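Local structure of regulatory protein SWI6 (Saccharomyces cerevisiae, 2XFV) at residues Pro35-Tyr40 with Ala65-Ala70. The protein serves as the shared subunit of the SBF and MBF complexes, which drive cell-cycle-dependent transcription, and is represented here by its amino-terminal domain. Numbering follows the deposited sequence.
Sequences PILQQY and AHYGIA
The first torsions of Leu37 and Tyr67 carry the two side chains alongside each other, running opposite ways. In Leu37, CG is anti to the backbone N (chi1 -172°). In Tyr67, CG lies beside the backbone N and anti to the carbonyl carbon (chi1 -70°). Leu37 CD1 then sits over one face of the Tyr67 ring, offset toward the rim, in a CH-pi contact. The methyl carbon CD1 of Leu37 is 4.0 Å from the centroid of the Tyr67 ring, 21° off the ring normal. Its nearest ring atom is Tyr67 CE2, at 3.7 Å from Leu37 CD1. The imidazole of His66 comes edge-on at the opposite face, its CD2 3.6 Å above the plane of the Tyr67 ring and over its centre. The phenol is thus held between a methyl group and an imidazole carbon.

The second branch of Leu37 meets Ile69 tip to tip, with Leu37 CD2 3.8 Å from Ile69 CD1. Further along the helix, Tyr40 and Tyr67 approach obliquely without stacking. The hydroxyl oxygen Tyr67 OH comes 3.5 Å from Tyr40 CD2. No hydrogen bond links the segments. An alanine in place of Tyr67 would remove the ring and is likely to open a gap beside Leu37, leaving His66 CD2 without the ring face it meets.

Gly68, with positive phi, closes helix 57-67 in a Schellman motif. The chain then turns so that Ile69 also faces Leu37. Met92 of helix 83-92 touches Leu37, Tyr40 and Tyr67, and Leu89 touches Ile69. The contact is mostly apolar side-chain packing, between helix 34-43 and the Schellman-capped end of helix 57-67 together with the loop that follows, within the Swi6 amino-terminal domain, a member of the helix-turn-helix clan.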
loop_
_atom_site.group_PDB
_atom_site.type_symbol
_atom_site.label_atom_id
_atom_site.label_comp_id
_atom_site.label_asym_id
_atom_site.label_seq_id
_atom_site.Cartn_x
_atom_site.Cartn_y
_atom_site.Cartn_z
ATOM N N PRO A 35 6.824 -2.272 18.471
ATOM C CA PRO A 35 6.401 -1.095 19.254
ATOM C C PRO A 35 5.244 -0.307 18.623
ATOM O O PRO A 35 4.282 0.048 19.320
ATOM C CB PRO A 35 7.676 -0.240 19.318
ATOM C CG PRO A 35 8.791 -1.260 19.287
ATOM C CD PRO A 35 8.294 -2.351 18.337
ATOM N N ILE A 36 5.332 -0.045 17.323
ATOM C CA ILE A 36 4.275 0.668 16.615
ATOM C C ILE A 36 2.987 -0.147 16.540
ATOM O O ILE A 36 1.892 0.393 16.677
ATOM C CB ILE A 36 4.743 1.094 15.200
ATOM C CG1 ILE A 36 5.718 2.280 15.317
ATOM C CG2 ILE A 36 3.559 1.466 14.318
ATOM C CD1 ILE A 36 6.495 2.562 14.038
ATOM N N LEU A 37 3.117 -1.450 16.329
ATOM C CA LEU A 37 1.935 -2.311 16.246
ATOM C C LEU A 37 1.169 -2.365 17.564
ATOM O O LEU A 37 -0.069 -2.369 17.576
ATOM C CB LEU A 37 2.328 -3.727 15.788
ATOM C CG LEU A 37 1.182 -4.698 15.465
ATOM C CD1 LEU A 37 0.245 -4.134 14.387
ATOM C CD2 LEU A 37 1.740 -6.066 15.027
ATOM N N GLN A 38 1.899 -2.431 18.675
ATOM C CA GLN A 38 1.275 -2.421 20.000
ATOM C C GLN A 38 0.528 -1.106 20.264
ATOM O O GLN A 38 -0.604 -1.103 20.781
ATOM C CB GLN A 38 2.332 -2.674 21.094
ATOM C CG GLN A 38 1.772 -2.705 22.526
ATOM C CD GLN A 38 0.856 -3.893 22.780
ATOM O OE1 GLN A 38 -0.310 -3.728 23.156
ATOM N NE2 GLN A 38 1.373 -5.096 22.572
ATOM N N GLN A 39 1.151 0.017 19.913
ATOM C CA GLN A 39 0.503 1.313 20.104
ATOM C C GLN A 39 -0.746 1.438 19.230
ATOM O O GLN A 39 -1.785 1.927 19.674
ATOM C CB GLN A 39 1.478 2.467 19.823
ATOM C CG GLN A 39 0.921 3.834 20.198
ATOM C CD GLN A 39 0.655 3.961 21.687
ATOM O OE1 GLN A 39 1.552 3.766 22.505
ATOM N NE2 GLN A 39 -0.582 4.289 22.045
ATOM N N TYR A 40 -0.639 0.999 17.983
ATOM C CA TYR A 40 -1.788 0.998 17.082
ATOM C C TYR A 40 -2.939 0.203 17.692
ATOM O O TYR A 40 -4.091 0.665 17.716
ATOM C CB TYR A 40 -1.397 0.402 15.736
ATOM C CG TYR A 40 -2.514 0.393 14.722
ATOM C CD1 TYR A 40 -2.944 1.576 14.126
ATOM C CD2 TYR A 40 -3.134 -0.794 14.351
ATOM C CE1 TYR A 40 -3.962 1.571 13.186
ATOM C CE2 TYR A 40 -4.161 -0.804 13.411
ATOM C CZ TYR A 40 -4.564 0.383 12.832
ATOM O OH TYR A 40 -5.579 0.391 11.900
ATOM N N ALA A 65 -1.495 -13.168 17.238
ATOM C CA ALA A 65 -2.796 -13.841 17.212
ATOM C C ALA A 65 -3.904 -12.914 16.688
ATOM O O ALA A 65 -4.676 -13.278 15.780
ATOM C CB ALA A 65 -3.149 -14.378 18.606
ATOM N N HIS A 66 -3.982 -11.716 17.253
ATOM C CA HIS A 66 -5.060 -10.781 16.904
ATOM C C HIS A 66 -5.016 -10.341 15.434
ATOM O O HIS A 66 -6.050 -10.292 14.752
ATOM C CB HIS A 66 -5.018 -9.553 17.821
ATOM C CG HIS A 66 -6.056 -8.525 17.494
ATOM N ND1 HIS A 66 -7.388 -8.683 17.818
ATOM C CD2 HIS A 66 -5.960 -7.331 16.864
ATOM C CE1 HIS A 66 -8.067 -7.625 17.406
ATOM N NE2 HIS A 66 -7.223 -6.791 16.823
ATOM N N TYR A 67 -3.820 -10.022 14.948
ATOM C CA TYR A 67 -3.661 -9.524 13.578
ATOM C C TYR A 67 -3.451 -10.640 12.555
ATOM O O TYR A 67 -3.290 -10.373 11.365
ATOM C CB TYR A 67 -2.529 -8.489 13.495
ATOM C CG TYR A 67 -2.889 -7.192 14.196
ATOM C CD1 TYR A 67 -3.819 -6.318 13.638
ATOM C CD2 TYR A 67 -2.340 -6.868 15.435
ATOM C CE1 TYR A 67 -4.175 -5.142 14.277
ATOM C CE2 TYR A 67 -2.687 -5.682 16.090
ATOM C CZ TYR A 67 -3.610 -4.828 15.501
ATOM O OH TYR A 67 -3.978 -3.660 16.130
ATOM N N GLY A 68 -3.466 -11.885 13.022
ATOM C CA GLY A 68 -3.342 -13.034 12.135
ATOM C C GLY A 68 -2.045 -13.028 11.349
ATOM O O GLY A 68 -2.020 -13.281 10.141
ATOM N N ILE A 69 -0.952 -12.731 12.039
ATOM C CA ILE A 69 0.349 -12.651 11.396
ATOM C C ILE A 69 1.113 -13.970 11.557
ATOM O O ILE A 69 1.459 -14.354 12.674
ATOM C CB ILE A 69 1.200 -11.519 12.029
ATOM C CG1 ILE A 69 0.507 -10.160 11.837
ATOM C CG2 ILE A 69 2.635 -11.531 11.456
ATOM C CD1 ILE A 69 1.081 -9.046 12.713
ATOM N N ALA A 70 1.373 -14.663 10.449
ATOM C CA ALA A 70 2.227 -15.858 10.478
ATOM C C ALA A 70 3.685 -15.423 10.459
ATOM O O ALA A 70 4.008 -14.355 9.911
ATOM C CB ALA A 70 1.936 -16.754 9.268
#